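Local coordinates for protein double Glycine Motif Protease domain from AMS/PCAT Transporter (Lachnospiraceae bacterium C6A11, PDB 6MPZ) that probably cleaves the leader peptide from a lantibiotic-type precursor after its double-glycine motif, serving as the C39 cysteine peptidase domain of a peptide-exporting transporter, at residues Ala30-Val35 with Leu62-Ala67; Leu45-Val50 with Arg69-Glu74; Glu83-Glu88 with Glu128-Ser133; Gly89-Ile94 with Lys106-Lys111; Ala113-Pro118 with Val123-Glu128. All coordinates share one frame; numbering follows the deposited sequence.

Contact 1 (Ala30-Val35 with Leu62-Ala67); sequences ASLAMV and LNVLKA
Leu-32 reaches from its own helix onto the flank of the helix that carries Val-64 and Ala-67, and its side chain makes the whole contact on one side. At the root, CB lies 4.3 Å from Val-64 CG1, the nearest that the two side chains come. CG is placed anti to the backbone N (chi1 179°), which carries the branch out from the helix and across the gap. Of the two methyl groups, CD2 does the touching at the tip: it sits 3.8 Å from Val-64 O, against the backbone of the second helix, and 4.0 Å from Ala-67 CB. No hydrogen bond joins the two segments, and all three residues are buried. Val-64 and Ala-67 are three positions apart, so they lie on the same flank of their helix, and the leucine tip rests against both. The backbones approach to 7.1 Å between Leu-32 CA and Val-64 CA. Helix 27-38 is the central helix of this papain-like C39 peptidase domain; it starts at Cys-27, the probable nucleophile, and Ser-31 OG bonds back to Cys-27 O. Its partner, helix 61-70, packs beside it on the sheet, where Ile-94 touches Val-35 and Val-64, and Leu-139 touches Val-64 and Leu-65. On a different side of helix 61-70 the bound leader peptide lies against Leu-62 and Leu-65.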
# COMPACT_ATOMS: atom_id res chain seq x y z
N ALA A 30 -5.84 -6.73 -2.39
CA ALA A 30 -6.80 -6.00 -1.59
C ALA A 30 -6.28 -4.56 -1.31
O ALA A 30 -7.03 -3.62 -1.44
CB ALA A 30 -7.05 -6.74 -0.28
N SER A 31 -4.98 -4.44 -1.01
CA SER A 31 -4.37 -3.17 -0.69
C SER A 31 -4.39 -2.30 -1.96
O SER A 31 -4.77 -1.16 -1.88
CB SER A 31 -2.90 -3.34 -0.17
OG SER A 31 -2.87 -4.08 1.06
N LEU A 32 -4.00 -2.82 -3.12
CA LEU A 32 -4.11 -1.96 -4.34
C LEU A 32 -5.60 -1.63 -4.67
O LEU A 32 -5.89 -0.59 -5.24
CB LEU A 32 -3.44 -2.59 -5.52
CG LEU A 32 -3.49 -1.81 -6.85
CD1 LEU A 32 -2.89 -0.43 -6.75
CD2 LEU A 32 -2.72 -2.59 -7.90
N ALA A 33 -6.52 -2.51 -4.33
CA ALA A 33 -7.96 -2.28 -4.65
C ALA A 33 -8.46 -1.05 -3.87
O ALA A 33 -9.08 -0.15 -4.47
CB ALA A 33 -8.81 -3.53 -4.35
N MET A 34 -8.11 -0.99 -2.58
CA MET A 34 -8.37 0.18 -1.70
C MET A 34 -7.75 1.46 -2.23
O MET A 34 -8.44 2.49 -2.21
CB MET A 34 -7.87 -0.08 -0.28
CG MET A 34 -8.70 -1.07 0.43
SD MET A 34 -8.36 -1.46 2.19
CE MET A 34 -7.07 -2.67 2.06
N VAL A 35 -6.50 1.41 -2.70
CA VAL A 35 -5.87 2.60 -3.32
C VAL A 35 -6.62 3.04 -4.60
O VAL A 35 -6.89 4.22 -4.78
CB VAL A 35 -4.34 2.46 -3.62
CG1 VAL A 35 -3.80 3.69 -4.34
CG2 VAL A 35 -3.55 2.29 -2.35
N LEU A 62 7.08 -5.27 -6.93
CA LEU A 62 7.27 -4.86 -8.37
C LEU A 62 5.98 -5.04 -9.18
O LEU A 62 5.65 -4.19 -10.01
CB LEU A 62 8.41 -5.63 -9.06
CG LEU A 62 8.71 -5.20 -10.50
CD1 LEU A 62 9.03 -3.70 -10.57
CD2 LEU A 62 9.85 -6.03 -11.12
N ASN A 63 5.26 -6.13 -8.93
CA ASN A 63 4.03 -6.43 -9.67
C ASN A 63 2.85 -5.55 -9.22
O ASN A 63 2.04 -5.15 -10.06
CB ASN A 63 3.65 -7.91 -9.57
CG ASN A 63 4.53 -8.80 -10.43
OD1 ASN A 63 5.06 -8.37 -11.45
ND2 ASN A 63 4.68 -10.03 -10.03
N VAL A 64 2.81 -5.19 -7.92
CA VAL A 64 1.79 -4.28 -7.43
C VAL A 64 1.96 -2.95 -8.13
O VAL A 64 0.98 -2.38 -8.62
CB VAL A 64 1.85 -4.12 -5.93
CG1 VAL A 64 0.88 -3.02 -5.47
CG2 VAL A 64 1.50 -5.44 -5.26
N LEU A 65 3.18 -2.46 -8.18
CA LEU A 65 3.48 -1.20 -8.84
C LEU A 65 3.16 -1.22 -10.33
O LEU A 65 2.65 -0.24 -10.86
CB LEU A 65 4.97 -0.82 -8.64
CG LEU A 65 5.53 -0.42 -7.26
CD1 LEU A 65 7.06 -0.34 -7.32
CD2 LEU A 65 4.92 0.89 -6.73
N LYS A 66 3.53 -2.30 -11.03
CA LYS A 66 3.25 -2.43 -12.48
C LYS A 66 1.75 -2.43 -12.78
O LYS A 66 1.31 -1.78 -13.73
CB LYS A 66 3.85 -3.73 -13.06
CG LYS A 66 5.35 -3.66 -13.30
CD LYS A 66 5.85 -4.91 -14.01
CE LYS A 66 7.36 -4.96 -14.05
NZ LYS A 66 7.82 -6.23 -14.69
N ALA A 67 0.99 -3.17 -11.98
CA ALA A 67 -0.48 -3.19 -12.11
C ALA A 67 -1.07 -1.79 -11.87
O ALA A 67 -1.91 -1.35 -12.63
CB ALA A 67 -1.09 -4.22 -11.15

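Contact 2 (Leu45-Val50 with Arg69-Glu74); sequences LEQVRV and RNYGLE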
# COMPACT_ATOMS: atom_id res chain seq x y z
N LEU A 45 -12.31 -6.62 -8.26
CA LEU A 45 -11.26 -7.19 -7.39
C LEU A 45 -10.60 -8.42 -8.00
O LEU A 45 -9.41 -8.61 -7.82
CB LEU A 45 -11.79 -7.54 -5.99
CG LEU A 45 -10.85 -8.36 -5.06
CD1 LEU A 45 -9.52 -7.65 -4.76
CD2 LEU A 45 -11.55 -8.72 -3.74
N GLU A 46 -11.37 -9.23 -8.73
CA GLU A 46 -10.83 -10.43 -9.39
C GLU A 46 -9.76 -10.03 -10.39
O GLU A 46 -8.79 -10.72 -10.54
CB GLU A 46 -11.89 -11.30 -10.14
CG GLU A 46 -13.37 -11.16 -9.81
CD GLU A 46 -14.08 -10.05 -10.60
OE1 GLU A 46 -14.27 -10.09 -11.84
OE2 GLU A 46 -14.46 -9.11 -9.91
N GLN A 47 -9.99 -8.94 -11.11
CA GLN A 47 -9.03 -8.46 -12.09
C GLN A 47 -7.73 -7.99 -11.40
O GLN A 47 -6.63 -8.29 -11.88
CB GLN A 47 -9.66 -7.33 -12.93
CG GLN A 47 -8.84 -6.93 -14.16
CD GLN A 47 -8.74 -8.04 -15.17
OE1 GLN A 47 -9.79 -8.50 -15.65
NE2 GLN A 47 -7.50 -8.48 -15.54
N VAL A 48 -7.85 -7.30 -10.25
CA VAL A 48 -6.70 -6.79 -9.52
C VAL A 48 -5.78 -7.96 -9.06
O VAL A 48 -4.55 -7.86 -9.14
CB VAL A 48 -7.11 -5.91 -8.30
CG1 VAL A 48 -5.87 -5.41 -7.55
CG2 VAL A 48 -8.00 -4.73 -8.71
N ARG A 49 -6.39 -9.04 -8.58
CA ARG A 49 -5.62 -10.21 -8.11
C ARG A 49 -4.74 -10.72 -9.23
O ARG A 49 -3.55 -10.95 -9.05
CB ARG A 49 -6.52 -11.37 -7.75
CG ARG A 49 -7.35 -11.25 -6.50
CD ARG A 49 -8.00 -12.60 -6.23
NE ARG A 49 -9.13 -12.46 -5.34
CZ ARG A 49 -10.41 -12.71 -5.62
NH1 ARG A 49 -10.82 -13.17 -6.80
NH2 ARG A 49 -11.31 -12.51 -4.65
N VAL A 50 -5.36 -10.90 -10.37
CA VAL A 50 -4.69 -11.46 -11.54
C VAL A 50 -3.64 -10.50 -12.07
O VAL A 50 -2.57 -10.93 -12.46
CB VAL A 50 -5.77 -11.87 -12.60
CG1 VAL A 50 -5.40 -11.48 -14.01
CG2 VAL A 50 -6.04 -13.35 -12.44
N ARG A 69 0.34 1.07 -12.40
CA ARG A 69 0.73 1.90 -13.57
C ARG A 69 -0.16 1.67 -14.76
O ARG A 69 -0.51 2.62 -15.43
CB ARG A 69 2.18 1.67 -13.97
CG ARG A 69 3.18 2.32 -13.04
CD ARG A 69 4.61 2.11 -13.54
NE ARG A 69 5.59 2.31 -12.45
CZ ARG A 69 6.44 1.41 -11.97
NH1 ARG A 69 6.52 0.18 -12.47
NH2 ARG A 69 7.25 1.75 -10.98
N ASN A 70 -0.53 0.42 -15.04
CA ASN A 70 -1.46 0.11 -16.12
C ASN A 70 -2.86 0.68 -15.85
O ASN A 70 -3.58 0.99 -16.80
CB ASN A 70 -1.54 -1.39 -16.41
CG ASN A 70 -0.33 -1.91 -17.18
OD1 ASN A 70 0.14 -3.02 -16.93
ND2 ASN A 70 0.19 -1.11 -18.12
N TYR A 71 -3.24 0.83 -14.59
CA TYR A 71 -4.51 1.50 -14.24
C TYR A 71 -4.43 3.03 -14.18
O TYR A 71 -5.36 3.67 -13.69
CB TYR A 71 -5.03 0.99 -12.89
CG TYR A 71 -5.24 -0.50 -12.77
CD1 TYR A 71 -5.87 -1.23 -13.79
CD2 TYR A 71 -4.87 -1.17 -11.60
CE1 TYR A 71 -6.09 -2.59 -13.66
CE2 TYR A 71 -5.07 -2.53 -11.45
CZ TYR A 71 -5.69 -3.24 -12.47
OH TYR A 71 -5.89 -4.60 -12.27
N GLY A 72 -3.33 3.62 -14.64
CA GLY A 72 -3.24 5.09 -14.79
C GLY A 72 -2.63 5.86 -13.63
O GLY A 72 -2.54 7.08 -13.68
N LEU A 73 -2.18 5.16 -12.59
CA LEU A 73 -1.48 5.80 -11.48
C LEU A 73 0.02 5.81 -11.72
O LEU A 73 0.60 4.83 -12.19
CB LEU A 73 -1.79 5.06 -10.17
CG LEU A 73 -3.23 5.05 -9.69
CD1 LEU A 73 -3.34 4.16 -8.46
CD2 LEU A 73 -3.68 6.45 -9.37
N GLU A 74 0.66 6.91 -11.37
CA GLU A 74 2.10 6.92 -11.26
C GLU A 74 2.42 6.21 -9.94
O GLU A 74 1.74 6.44 -8.92
CB GLU A 74 2.64 8.34 -11.26
CG GLU A 74 4.12 8.39 -11.52
CD GLU A 74 4.81 9.50 -10.77
OE1 GLU A 74 4.38 10.67 -10.88
OE2 GLU A 74 5.79 9.18 -10.06
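The backbones stay well apart, 9.8 Å between Val-48 CA and Tyr-71 CA at their nearest, and the tyrosine side chain bridges that gap to helix 45-52. Tyr-71 has just left helical geometry at the end of helix 61-70, and its CG stands anti to the carbonyl carbon (chi1 -57°), which sends the ring out toward the other helix. The phenol oxygen makes the contact. Tyr-71 OH lies 3.6 Å from Val-48 CA and 4.1 Å from Val-48 CG2, so it meets the root and one methyl of the valine; the two side chains cross at a slant. Gln-47 adds its backbone, with O 3.8 Å from Tyr-71 OH, a distance at which no hydrogen bond is formed. The turn that presents the ring is a Schellman motif: Gly-72, with positive phi, is its C-prime residue, Leu-73 N bonds to Ala-68 O, and Gly-72 N bonds to Arg-69 O at 3.1 Å. The chain then heads into the edge strand 74-79. The hydroxyl finds its polar partner one turn further along helix 45-52, at Asp-51 OD2, while Gln-47 NE2 bonds to the other oxygen, OD1, of that carboxylate. One aspartate thus takes a bond from each side of the contact. Beneath, Val-48 and Tyr-71 both pack on Leu-36 of helix 27-38 and on Val-43; Gln-47 lies at the exposed margin.

Contact 3 (Glu83-Glu88 with Glu128-Ser133); sequences EKLKKE and EEFDRS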
# COMPACT_ATOMS: atom_id res chain seq x y z
N GLU A 83 10.69 7.35 10.65
CA GLU A 83 10.64 8.78 10.83
C GLU A 83 10.49 9.54 9.49
O GLU A 83 9.87 10.62 9.43
CB GLU A 83 11.87 9.29 11.63
CG GLU A 83 13.18 9.50 10.84
CD GLU A 83 14.27 10.32 11.58
OE1 GLU A 83 15.37 9.79 11.57
OE2 GLU A 83 14.07 11.47 12.17
N LYS A 84 11.09 9.03 8.44
CA LYS A 84 11.00 9.71 7.12
C LYS A 84 9.67 9.36 6.42
O LYS A 84 9.21 10.12 5.56
CB LYS A 84 12.19 9.35 6.22
CG LYS A 84 12.21 10.15 4.94
CD LYS A 84 13.64 10.26 4.37
CE LYS A 84 13.67 10.31 2.86
NZ LYS A 84 15.07 10.66 2.47
N LEU A 85 9.07 8.23 6.76
CA LEU A 85 7.75 7.92 6.22
C LEU A 85 6.75 8.97 6.76
O LEU A 85 6.01 9.60 5.99
CB LEU A 85 7.33 6.50 6.58
CG LEU A 85 5.91 6.10 6.16
CD1 LEU A 85 5.62 6.32 4.69
CD2 LEU A 85 5.71 4.67 6.49
N LYS A 86 6.80 9.17 8.09
CA LYS A 86 6.00 10.18 8.83
C LYS A 86 6.18 11.60 8.31
O LYS A 86 5.24 12.36 8.24
CB LYS A 86 6.35 10.15 10.27
CG LYS A 86 6.00 8.83 10.93
CD LYS A 86 6.63 8.68 12.30
CE LYS A 86 6.45 7.27 12.75
NZ LYS A 86 7.06 6.97 14.05
N LYS A 87 7.37 11.91 7.87
CA LYS A 87 7.68 13.23 7.41
C LYS A 87 7.32 13.45 5.95
O LYS A 87 6.73 14.47 5.62
CB LYS A 87 9.17 13.50 7.67
CG LYS A 87 9.58 14.95 7.51
CD LYS A 87 10.86 15.26 8.30
CE LYS A 87 11.58 16.46 7.75
NZ LYS A 87 10.69 17.65 7.75
N GLU A 88 7.66 12.50 5.10
CA GLU A 88 7.58 12.68 3.65
C GLU A 88 6.55 11.79 2.94
O GLU A 88 6.29 12.00 1.74
CB GLU A 88 8.94 12.33 3.04
CG GLU A 88 10.21 12.78 3.75
CD GLU A 88 11.10 13.72 2.95
OE1 GLU A 88 10.48 14.63 2.40
OE2 GLU A 88 12.33 13.56 2.91
N GLU A 128 4.83 2.68 18.56
CA GLU A 128 5.94 1.77 18.90
C GLU A 128 5.78 0.49 18.12
O GLU A 128 6.76 0.03 17.49
CB GLU A 128 6.08 1.54 20.41
CG GLU A 128 4.80 1.03 21.09
CD GLU A 128 4.56 -0.47 21.07
OE1 GLU A 128 5.49 -1.24 20.75
OE2 GLU A 128 3.40 -0.86 21.35
N GLU A 129 4.55 -0.05 18.10
CA GLU A 129 4.25 -1.25 17.32
C GLU A 129 4.37 -0.96 15.80
O GLU A 129 5.01 -1.71 15.08
CB GLU A 129 2.87 -1.79 17.67
CG GLU A 129 2.44 -3.00 16.87
CD GLU A 129 1.07 -3.51 17.23
OE1 GLU A 129 0.76 -3.48 18.43
OE2 GLU A 129 0.35 -4.06 16.37
N PHE A 130 3.82 0.16 15.34
CA PHE A 130 4.03 0.56 13.95
C PHE A 130 5.49 0.49 13.56
O PHE A 130 5.83 -0.18 12.59
CB PHE A 130 3.54 1.98 13.66
CG PHE A 130 3.74 2.40 12.23
CD1 PHE A 130 2.79 2.05 11.24
CD2 PHE A 130 4.87 3.08 11.85
CE1 PHE A 130 2.97 2.43 9.92
CE2 PHE A 130 5.05 3.45 10.52
CZ PHE A 130 4.08 3.13 9.56
N ASP A 131 6.34 1.16 14.35
CA ASP A 131 7.78 1.23 14.08
C ASP A 131 8.44 -0.14 13.96
O ASP A 131 9.33 -0.30 13.13
CB ASP A 131 8.51 2.09 15.12
CG ASP A 131 8.18 3.61 15.02
OD1 ASP A 131 7.48 4.06 14.08
OD2 ASP A 131 8.63 4.38 15.89
N ARG A 132 8.01 -1.14 14.75
CA ARG A 132 8.59 -2.49 14.57
C ARG A 132 7.98 -3.31 13.42
O ARG A 132 8.69 -4.13 12.84
CB ARG A 132 8.62 -3.29 15.87
CG ARG A 132 7.32 -3.69 16.51
CD ARG A 132 7.51 -4.75 17.61
NE ARG A 132 7.45 -4.16 18.96
CZ ARG A 132 6.34 -3.85 19.63
NH1 ARG A 132 5.14 -4.18 19.18
NH2 ARG A 132 6.48 -3.32 20.85
N SER A 133 6.71 -3.08 13.11
CA SER A 133 5.98 -3.84 12.09
C SER A 133 6.23 -3.35 10.64
O SER A 133 6.35 -4.16 9.70
CB SER A 133 4.47 -3.81 12.36
OG SER A 133 4.18 -4.54 13.52
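Lys-86 and Asp-131 form a salt bridge between the two helices, with Lys-86 NZ 2.9 Å from Asp-131 OD1. The carboxylate receives the ammonium on the syn lone pair of OD1, the side of its other oxygen, and Asp-131 OD2 remains 3.5 Å from Lys-86 NZ. Lys-86 is extended beyond CG, so its amine spans the gap although its CB does not aim at the partner helix; the two side chains meet at about a right angle. Inward from the ion pair the contact turns apolar. Leu-85 CD2 comes to the edge of the Phe-130 ring, close to the ring plane, at 3.8 Å from Phe-130 CZ. With CG anti to the backbone N (chi1 -179°), the phenylalanine extends toward helix 82-88, and its ring also meets Phe-108 edge-to-face. Helices 82-88 and 127-133 meet here beside the antiparallel sheet of the C39 peptidase fold, with Leu-85 and Phe-130 turned to Leu-105, Phe-130 also to Ala-113 and Ile-115, and the salt bridge at the outer margin.

Contact 4 (Gly89-Ile94 with Lys106-Lys111); sequences GTFPCI and KGFKGK
The aromatic contact is a CH-pi interaction: Gly-107 CA sits over one face of the Phe-91 ring, 3.8 Å from the centroid and only 6° off the ring normal. The opposite face has Gly-89 C above it, offset toward the rim. Glycine at position 107 lets the backbone itself come down over the ring centre. Among apolar side-chain contacts, Phe-91 CZ touches Phe-108 CE2 at 4.0 Å, the two side chains crossing at about a right angle. Both phenylalanines hold CG anti to the carbonyl carbon, with chi1 at -44° for Phe-91, which places its ring against residues 106-108. Backbone against side chain is tightest at the base, where Lys-106 O lies 3.1 Å from Phe-91 CB. No hydrogen bond crosses between the segments here. Lys-106 and Gly-107 together face Tyr-114 in a classic beta bulge, and the peptide before Pro-92 is cis. At its open end the hairpin of strands 93-97 and 101-109 is held by this packing; further in, Cys-93 and Leu-105 are bonded through their backbones. Helix 82-88 leads into this end, while on helix 27-38 Pro-92 touches Tyr-38 and Ile-94 lies against Ser-31 and Val-35.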
# COMPACT_ATOMS: atom_id res chain seq x y z
N GLY A 89 5.98 10.80 3.62
CA GLY A 89 4.97 9.96 3.00
C GLY A 89 3.78 10.72 2.45
O GLY A 89 3.52 11.81 2.89
N THR A 90 3.06 10.15 1.49
CA THR A 90 1.77 10.67 1.07
C THR A 90 0.80 9.51 1.15
O THR A 90 1.21 8.35 1.04
CB THR A 90 1.86 11.23 -0.35
OG1 THR A 90 1.99 10.16 -1.30
CG2 THR A 90 3.04 12.15 -0.43
N PHE A 91 -0.49 9.84 1.33
CA PHE A 91 -1.52 8.87 1.70
C PHE A 91 -2.71 8.90 0.75
O PHE A 91 -3.08 9.97 0.26
CB PHE A 91 -1.92 9.06 3.15
CG PHE A 91 -0.74 9.24 4.06
CD1 PHE A 91 0.08 8.18 4.36
CD2 PHE A 91 -0.40 10.51 4.56
CE1 PHE A 91 1.22 8.36 5.17
CE2 PHE A 91 0.74 10.70 5.35
CZ PHE A 91 1.55 9.61 5.67
N PRO A 92 -3.29 7.74 0.43
CA PRO A 92 -2.86 6.42 0.95
C PRO A 92 -1.59 5.92 0.23
O PRO A 92 -1.27 6.38 -0.88
CB PRO A 92 -4.05 5.53 0.60
CG PRO A 92 -4.51 6.09 -0.71
CD PRO A 92 -4.37 7.58 -0.56
N CYS A 93 -0.90 5.03 0.88
CA CYS A 93 0.28 4.34 0.31
C CYS A 93 0.20 2.90 0.81
O CYS A 93 -0.52 2.60 1.80
CB CYS A 93 1.62 4.99 0.75
SG CYS A 93 1.92 5.04 2.56
N ILE A 94 0.94 2.01 0.16
CA ILE A 94 0.96 0.61 0.56
C ILE A 94 2.31 0.36 1.23
O ILE A 94 3.34 0.80 0.71
CB ILE A 94 0.76 -0.37 -0.65
CG1 ILE A 94 -0.66 -0.19 -1.27
CG2 ILE A 94 0.92 -1.80 -0.20
CD1 ILE A 94 -0.95 -0.94 -2.55
N LYS A 106 -3.08 5.01 5.83
CA LYS A 106 -3.93 6.16 5.62
C LYS A 106 -3.34 7.45 6.18
O LYS A 106 -3.65 8.52 5.66
CB LYS A 106 -5.30 5.94 6.23
CG LYS A 106 -6.07 4.78 5.61
CD LYS A 106 -7.43 4.63 6.24
CE LYS A 106 -7.28 4.02 7.61
NZ LYS A 106 -8.55 3.83 8.28
N GLY A 107 -2.48 7.31 7.19
CA GLY A 107 -1.72 8.41 7.79
C GLY A 107 -1.48 8.18 9.26
O GLY A 107 -1.68 7.07 9.77
N PHE A 108 -1.12 9.27 9.95
CA PHE A 108 -0.76 9.28 11.38
C PHE A 108 -1.55 10.38 12.10
O PHE A 108 -1.88 11.42 11.49
CB PHE A 108 0.72 9.57 11.52
CG PHE A 108 1.62 8.54 10.86
CD1 PHE A 108 1.95 7.34 11.51
CD2 PHE A 108 2.14 8.76 9.58
CE1 PHE A 108 2.75 6.40 10.91
CE2 PHE A 108 2.95 7.81 8.96
CZ PHE A 108 3.26 6.64 9.63
N LYS A 109 -1.91 10.12 13.35
CA LYS A 109 -2.38 11.17 14.24
C LYS A 109 -2.03 10.79 15.67
O LYS A 109 -2.27 9.66 16.10
CB LYS A 109 -3.89 11.38 14.11
CG LYS A 109 -4.47 12.55 14.89
CD LYS A 109 -5.99 12.37 15.10
CE LYS A 109 -6.73 13.66 14.81
NZ LYS A 109 -6.40 14.33 13.50
N GLY A 110 -1.47 11.74 16.41
CA GLY A 110 -1.01 11.48 17.77
C GLY A 110 -0.00 10.35 17.84
O GLY A 110 0.92 10.31 17.04
N LYS A 111 -0.21 9.43 18.79
CA LYS A 111 0.64 8.28 19.01
C LYS A 111 0.20 7.06 18.18
O LYS A 111 0.43 5.93 18.60
CB LYS A 111 0.66 7.96 20.50
CG LYS A 111 1.48 9.01 21.27
CD LYS A 111 0.68 10.16 21.86
CE LYS A 111 0.32 9.85 23.31
NZ LYS A 111 1.52 9.80 24.23

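Contact 5 (Ala113-Pro118 with Val123-Glu128); sequences AYINDP and VKIPME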
# COMPACT_ATOMS: atom_id res chain seq x y z
N ALA A 113 -0.83 5.20 14.16
CA ALA A 113 -0.88 5.03 12.70
C ALA A 113 -2.24 4.44 12.33
O ALA A 113 -2.76 3.55 13.02
CB ALA A 113 0.22 4.09 12.24
N TYR A 114 -2.81 4.94 11.24
CA TYR A 114 -4.14 4.53 10.78
C TYR A 114 -4.03 3.74 9.45
O TYR A 114 -3.65 4.27 8.38
CB TYR A 114 -5.05 5.75 10.64
CG TYR A 114 -5.42 6.33 11.98
CD1 TYR A 114 -4.53 7.18 12.65
CD2 TYR A 114 -6.62 5.99 12.62
CE1 TYR A 114 -4.85 7.71 13.91
CE2 TYR A 114 -6.94 6.51 13.87
CZ TYR A 114 -6.06 7.36 14.52
OH TYR A 114 -6.39 7.85 15.74
N ILE A 115 -4.43 2.48 9.56
CA ILE A 115 -4.20 1.46 8.56
C ILE A 115 -5.51 0.74 8.21
O ILE A 115 -6.40 0.60 9.05
CB ILE A 115 -3.12 0.51 9.14
CG1 ILE A 115 -1.75 1.18 9.02
CG2 ILE A 115 -3.14 -0.86 8.51
CD1 ILE A 115 -0.68 0.56 9.85
N ASN A 116 -5.66 0.38 6.94
CA ASN A 116 -6.65 -0.63 6.50
C ASN A 116 -5.85 -1.89 6.24
O ASN A 116 -5.12 -1.97 5.27
CB ASN A 116 -7.39 -0.17 5.22
CG ASN A 116 -8.49 0.87 5.51
OD1 ASN A 116 -8.84 1.11 6.68
ND2 ASN A 116 -9.01 1.52 4.44
N ASP A 117 -5.93 -2.81 7.20
CA ASP A 117 -5.28 -4.09 7.13
C ASP A 117 -6.26 -5.08 6.43
O ASP A 117 -7.35 -5.31 6.93
CB ASP A 117 -4.95 -4.58 8.54
CG ASP A 117 -4.23 -5.92 8.55
OD1 ASP A 117 -4.34 -6.76 7.61
OD2 ASP A 117 -3.51 -6.14 9.53
N PRO A 118 -5.85 -5.68 5.29
CA PRO A 118 -6.78 -6.61 4.58
C PRO A 118 -7.20 -7.84 5.39
O PRO A 118 -8.23 -8.43 5.09
CB PRO A 118 -6.00 -7.00 3.33
CG PRO A 118 -4.93 -6.01 3.17
CD PRO A 118 -4.61 -5.45 4.53
N VAL A 123 -7.73 -0.37 11.42
CA VAL A 123 -7.12 -0.46 12.75
C VAL A 123 -6.25 0.78 13.09
O VAL A 123 -5.84 1.55 12.19
CB VAL A 123 -6.35 -1.79 12.93
CG1 VAL A 123 -7.33 -2.94 12.98
CG2 VAL A 123 -5.34 -2.03 11.83
N LYS A 124 -6.03 0.97 14.38
CA LYS A 124 -5.18 2.05 14.89
C LYS A 124 -4.02 1.37 15.55
O LYS A 124 -4.20 0.64 16.51
CB LYS A 124 -5.86 3.03 15.84
CG LYS A 124 -7.16 2.61 16.47
CD LYS A 124 -7.82 3.80 17.18
CE LYS A 124 -6.90 4.88 17.78
NZ LYS A 124 -6.02 4.48 18.92
N ILE A 125 -2.83 1.56 15.02
CA ILE A 125 -1.62 0.91 15.55
C ILE A 125 -0.84 1.96 16.40
O ILE A 125 -0.54 3.06 15.92
CB ILE A 125 -0.76 0.31 14.40
CG1 ILE A 125 -1.61 -0.56 13.45
CG2 ILE A 125 0.40 -0.49 14.93
CD1 ILE A 125 -2.20 -1.84 14.01
N PRO A 126 -0.54 1.63 17.67
CA PRO A 126 0.40 2.47 18.45
C PRO A 126 1.74 2.62 17.75
O PRO A 126 2.25 1.64 17.18
CB PRO A 126 0.58 1.69 19.77
CG PRO A 126 -0.50 0.68 19.81
CD PRO A 126 -0.98 0.43 18.41
N MET A 127 2.31 3.82 17.80
CA MET A 127 3.58 4.13 17.12
C MET A 127 4.69 3.16 17.33
O MET A 127 5.44 2.88 16.42
CB MET A 127 4.15 5.47 17.54
CG MET A 127 3.58 6.62 16.80
SD MET A 127 3.57 6.44 15.00
CE MET A 127 3.05 8.14 14.73
N GLU A 128 4.83 2.68 18.56
CA GLU A 128 5.94 1.77 18.90
C GLU A 128 5.78 0.49 18.12
O GLU A 128 6.76 0.03 17.49
CB GLU A 128 6.08 1.54 20.41
CG GLU A 128 4.80 1.03 21.09
CD GLU A 128 4.56 -0.47 21.07
OE1 GLU A 128 5.49 -1.24 20.75
OE2 GLU A 128 3.40 -0.86 21.35
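Ile-115 and Ile-125 both carry CG1 anti to the carbonyl carbon (chi1 -77° for Ile-115), which brings Ile-115 CD1 to 3.9 Å from Ile-125 CG1 on the face they share with Ala-113 and Val-123. There Ile-115 CG2 also meets Val-123 CG2 at 4.2 Å. On the other face, Tyr-114 and Lys-124 run side by side and point the same way; the lysine chain bends at its far end, and Lys-124 CE comes 3.6 Å from Tyr-114 OH. The backbones pair as an antiparallel hairpin. Ala-113 and Ile-125 form one hydrogen-bonded pair, with both N-to-O distances between them 2.8 Å and donors in the carbonyl plane. Ile-115 and Val-123 form the other: Ile-115 N to Val-123 O is 3.1 Å and nearly straight (174° at the hydrogen), while Val-123 N to Ile-115 O is 2.9 Å. Tyr-114 and Lys-124 are the non-hydrogen-bonded pair between them. At the end of the ladder Asp-117 CB packs 4.2 Å from Val-123 CG2, and Asp-117 OD1 accepts bonds from His-101 NE2 and Ala-119 N. This fits a Cys-His-Asp triad, as expected of a C39 peptidase in the papain clan (CA), with Cys-27 as third member; Asp-117 would then orient and polarise the histidine.

How the contacts relate
Contact 1 is buried and has no hydrogen bond between its segments; the others are only partly buried. Contact 2 shares helix 61-70 with it and continues its packing outward, Leu-32 touching both Val-48 and Tyr-71. Contacts 3, 4 and 5 cluster beyond the chain's centre: 3 and 5 share Glu-128 and helix 127-133, 4 and 5 occupy neighbouring strands, and Phe-108 with Phe-130 joins 4 to 3. Chemistry follows place: a backbone ladder in contact 5, aromatic packing in 4, a salt bridge at the margin in 3, and in 2 a tyrosine hydroxyl against a helix backbone, its polar partner Asp-51 outside both segments. Contact 1 meets contact 4 through Ile-94 and contact 5 through Pro-118.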